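Local coordinates for protein kallistatin (Homo sapiens, PDB 6F4V) that inhibits tissue kallikrein as a secreted serpin, forming a stable equimolar complex with the enzyme while being cleaved at its own reactive site, at residues G279-Q285 against S314-A320. Residues are numbered along the deposited sequence; the frame is centred on the assembly and turned at random.
Sequences GSYVLDQ and SKSFHKA
D284 clamps the 314-320 segment with both carboxylate oxygens, one holding the backbone of S316 and the other the K315 ammonium. K315 CB lies 3.9 Å from D284 OD1; bends at chi2 (-56°) and chi3 then carry the chain past the carboxylate oxygens toward their plane. CD passes the same oxygen, K315 CE comes within 3.5 Å of D284 OD1, and K315 NZ ends 2.8 Å from D284 OD2 in a salt bridge on the syn side, beside V282 CG1. On the anti side of D284 OD1, S316 N donates a nearly straight bond (2.9 Å, 170° at the hydrogen). D284 CG stands between its own backbone N and carbonyl carbon (chi1 55°), which brings the carboxylate to both donors. Replacing D284 by an alanine is likely to cost K315 this salt bridge and leave S316 N without its carboxylate acceptor.

This clamp lies where strand 269-282 of serpin beta-sheet A turns into a short helix, with V282 as N-cap. The neighbouring strand 312-324 runs antiparallel to it, its other edge flanked by 328-340, the inserted reactive-centre loop expected of a relaxed, cleaved serpin. Paired backbone bonds link G279 with A320 and Y281 with H318; beyond them, L283 N reaches S316 O only weakly.

Y281 and H318 point the same way, Y281 CD2 lying at the imidazole edge, 4.1 Å from H318 CD2. T335 and S32 bind the two imidazole nitrogens. The L283 side chain lies slantwise to that of H318, its CD1 methyl against H318 CB and close to S316 OG, a hydroxyl hydrogen-bonded to the S336 carbonyl and to Y40 of helix 33-44, which covers this face. On the reverse face, V282 CG2 meets the edge of the F317 ring at CE1, 4.2 Å away.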
ATOM      1  N   GLY A 279       1.760   8.299  -5.281  1.00 26.06           N
ATOM      2  CA  GLY A 279       3.110   7.775  -5.331  1.00 25.17           C
ATOM      3  C   GLY A 279       3.329   6.916  -6.540  1.00 25.15           C
ATOM      4  O   GLY A 279       2.413   6.270  -7.015  1.00 24.99           O
ATOM      5  N   SER A 280       4.579   6.856  -7.007  1.00 25.63           N
ATOM      6  CA  SER A 280       4.921   6.110  -8.199  1.00 26.62           C
ATOM      7  C   SER A 280       6.336   5.604  -8.026  1.00 26.62           C
ATOM      8  O   SER A 280       7.241   6.406  -7.856  1.00 25.88           O
ATOM      9  CB  SER A 280       4.821   6.978  -9.459  1.00 29.10           C
ATOM     10  OG  SER A 280       5.086   6.163 -10.595  1.00 31.04           O
ATOM     11  N   TYR A 281       6.501   4.287  -8.014  1.00 25.28           N
ATOM     12  CA  TYR A 281       7.760   3.641  -7.643  1.00 25.77           C
ATOM     13  C   TYR A 281       8.178   2.619  -8.678  1.00 25.84           C
ATOM     14  O   TYR A 281       7.353   1.884  -9.243  1.00 24.71           O
ATOM     15  CB  TYR A 281       7.665   3.001  -6.229  1.00 25.18           C
ATOM     16  CG  TYR A 281       7.165   4.026  -5.228  1.00 24.66           C
ATOM     17  CD1 TYR A 281       8.006   5.005  -4.723  1.00 24.82           C
ATOM     18  CD2 TYR A 281       5.816   4.077  -4.872  1.00 24.17           C
ATOM     19  CE1 TYR A 281       7.540   5.990  -3.865  1.00 24.25           C
ATOM     20  CE2 TYR A 281       5.334   5.053  -4.020  1.00 23.64           C
ATOM     21  CZ  TYR A 281       6.198   6.018  -3.519  1.00 24.46           C
ATOM     22  OH  TYR A 281       5.785   7.027  -2.685  1.00 23.63           O
ATOM     23  N   VAL A 282       9.490   2.552  -8.886  1.00 25.86           N
ATOM     24  CA  VAL A 282      10.113   1.544  -9.726  1.00 25.64           C
ATOM     25  C   VAL A 282      10.705   0.484  -8.799  1.00 25.53           C
ATOM     26  O   VAL A 282      11.838   0.607  -8.288  1.00 25.70           O
ATOM     27  CB  VAL A 282      11.178   2.170 -10.657  1.00 26.80           C
ATOM     28  CG1 VAL A 282      11.705   1.127 -11.624  1.00 28.06           C
ATOM     29  CG2 VAL A 282      10.575   3.327 -11.439  1.00 27.50           C
ATOM     30  N   LEU A 283       9.912  -0.554  -8.539  1.00 24.79           N
ATOM     31  CA  LEU A 283      10.282  -1.546  -7.544  1.00 24.58           C
ATOM     32  C   LEU A 283      11.542  -2.332  -7.906  1.00 24.91           C
ATOM     33  O   LEU A 283      12.304  -2.701  -7.012  1.00 24.05           O
ATOM     34  CB  LEU A 283       9.134  -2.505  -7.314  1.00 24.18           C
ATOM     35  CG  LEU A 283       7.840  -1.904  -6.759  1.00 23.77           C
ATOM     36  CD1 LEU A 283       6.828  -2.995  -6.475  1.00 23.23           C
ATOM     37  CD2 LEU A 283       8.049  -1.046  -5.518  1.00 23.68           C
ATOM     38  N   ASP A 284      11.772  -2.552  -9.198  1.00 26.42           N
ATOM     39  CA  ASP A 284      13.006  -3.242  -9.629  1.00 28.35           C
ATOM     40  C   ASP A 284      14.261  -2.456  -9.269  1.00 29.73           C
ATOM     41  O   ASP A 284      15.313  -3.072  -9.101  1.00 31.44           O
ATOM     42  CB  ASP A 284      13.001  -3.609 -11.122  1.00 29.66           C
ATOM     43  CG  ASP A 284      12.762  -2.439 -11.992  1.00 30.48           C
ATOM     44  OD1 ASP A 284      11.573  -2.122 -12.208  1.00 30.34           O
ATOM     45  OD2 ASP A 284      13.765  -1.798 -12.402  1.00 31.82           O
ATOM     46  N   GLN A 285      14.134  -1.134  -9.110  1.00 30.00           N
ATOM     47  CA  GLN A 285      15.228  -0.272  -8.654  1.00 32.22           C
ATOM     48  C   GLN A 285      15.316  -0.133  -7.136  1.00 31.63           C
ATOM     49  O   GLN A 285      16.412   0.067  -6.609  1.00 35.30           O
ATOM     50  CB  GLN A 285      15.170   1.106  -9.351  1.00 33.41           C
ATOM     51  CG  GLN A 285      15.462   1.007 -10.849  1.00 35.89           C
ATOM     52  CD  GLN A 285      15.186   2.305 -11.617  1.00 38.22           C
ATOM     53  OE1 GLN A 285      14.746   3.290 -11.040  1.00 41.22           O
ATOM     54  NE2 GLN A 285      15.434   2.294 -12.938  1.00 39.45           N
ATOM     55  N   SER A 314      12.074  -8.592 -15.140  1.00 31.07           N
ATOM     56  CA  SER A 314      12.163  -7.384 -15.920  1.00 32.16           C
ATOM     57  C   SER A 314      11.657  -6.231 -15.012  1.00 32.16           C
ATOM     58  O   SER A 314      12.063  -6.154 -13.855  1.00 35.14           O
ATOM     59  CB  SER A 314      11.414  -7.518 -17.249  1.00 32.86           C
ATOM     60  OG  SER A 314      11.803  -6.460 -18.134  1.00 34.31           O
ATOM     61  N   LYS A 315      10.821  -5.331 -15.508  1.00 30.40           N
ATOM     62  CA  LYS A 315      10.430  -4.155 -14.747  1.00 29.23           C
ATOM     63  C   LYS A 315       9.310  -4.501 -13.763  1.00 27.63           C
ATOM     64  O   LYS A 315       8.484  -5.378 -14.033  1.00 27.24           O
ATOM     65  CB  LYS A 315       9.938  -3.039 -15.684  1.00 30.25           C
ATOM     66  CG  LYS A 315      10.981  -2.451 -16.651  1.00 31.56           C
ATOM     67  CD  LYS A 315      12.238  -1.900 -15.984  1.00 31.94           C
ATOM     68  CE  LYS A 315      11.969  -0.564 -15.297  1.00 32.78           C
ATOM     69  NZ  LYS A 315      13.155  -0.070 -14.553  1.00 32.80           N
ATOM     70  N   SER A 316       9.266  -3.761 -12.662  1.00 25.57           N
ATOM     71  CA  SER A 316       8.190  -3.869 -11.653  1.00 25.10           C
ATOM     72  C   SER A 316       7.815  -2.487 -11.146  1.00 24.95           C
ATOM     73  O   SER A 316       8.685  -1.734 -10.655  1.00 25.97           O
ATOM     74  CB  SER A 316       8.616  -4.763 -10.464  1.00 25.02           C
ATOM     75  OG  SER A 316       7.595  -4.858  -9.458  1.00 23.77           O
ATOM     76  N   PHE A 317       6.532  -2.128 -11.298  1.00 24.98           N
ATOM     77  CA  PHE A 317       6.051  -0.797 -10.930  1.00 25.22           C
ATOM     78  C   PHE A 317       5.039  -0.868  -9.818  1.00 24.61           C
ATOM     79  O   PHE A 317       4.353  -1.884  -9.649  1.00 24.57           O
ATOM     80  CB  PHE A 317       5.441  -0.094 -12.147  1.00 26.39           C
ATOM     81  CG  PHE A 317       6.405   0.052 -13.281  1.00 27.35           C
ATOM     82  CD1 PHE A 317       7.435   1.011 -13.220  1.00 28.91           C
ATOM     83  CD2 PHE A 317       6.333  -0.787 -14.381  1.00 28.27           C
ATOM     84  CE1 PHE A 317       8.343   1.154 -14.271  1.00 29.69           C
ATOM     85  CE2 PHE A 317       7.257  -0.658 -15.427  1.00 29.63           C
ATOM     86  CZ  PHE A 317       8.248   0.303 -15.367  1.00 29.38           C
ATOM     87  N   HIS A 318       4.961   0.200  -9.046  1.00 22.77           N
ATOM     88  CA  HIS A 318       3.899   0.370  -8.067  1.00 22.79           C
ATOM     89  C   HIS A 318       3.398   1.814  -8.126  1.00 22.81           C
ATOM     90  O   HIS A 318       4.202   2.738  -8.112  1.00 23.81           O
ATOM     91  CB  HIS A 318       4.392   0.076  -6.643  1.00 22.62           C
ATOM     92  CG  HIS A 318       3.300   0.157  -5.621  1.00 21.49           C
ATOM     93  ND1 HIS A 318       2.387  -0.855  -5.443  1.00 21.39           N
ATOM     94  CD2 HIS A 318       2.964   1.132  -4.747  1.00 21.82           C
ATOM     95  CE1 HIS A 318       1.527  -0.498  -4.501  1.00 21.70           C
ATOM     96  NE2 HIS A 318       1.850   0.712  -4.069  1.00 21.47           N
ATOM     97  N   LYS A 319       2.091   2.010  -8.260  1.00 23.72           N
ATOM     98  CA  LYS A 319       1.492   3.323  -8.171  1.00 24.32           C
ATOM     99  C   LYS A 319       0.344   3.300  -7.210  1.00 23.88           C
ATOM    100  O   LYS A 319      -0.343   2.278  -7.063  1.00 22.87           O
ATOM    101  CB  LYS A 319       0.983   3.795  -9.526  1.00 27.34           C
ATOM    102  CG  LYS A 319       2.076   3.908 -10.577  1.00 29.77           C
ATOM    103  CD  LYS A 319       1.507   4.341 -11.929  1.00 33.24           C
ATOM    104  CE  LYS A 319       1.569   5.840 -12.130  1.00 36.72           C
ATOM    105  NZ  LYS A 319       1.307   6.218 -13.558  1.00 39.06           N
ATOM    106  N   ALA A 320       0.133   4.428  -6.567  1.00 22.98           N
ATOM    107  CA  ALA A 320      -0.915   4.544  -5.577  1.00 22.83           C
ATOM    108  C   ALA A 320      -1.449   5.973  -5.487  1.00 23.47           C
ATOM    109  O   ALA A 320      -0.699   6.933  -5.719  1.00 24.35           O
ATOM    110  CB  ALA A 320      -0.421   4.093  -4.228  1.00 21.76           C
TER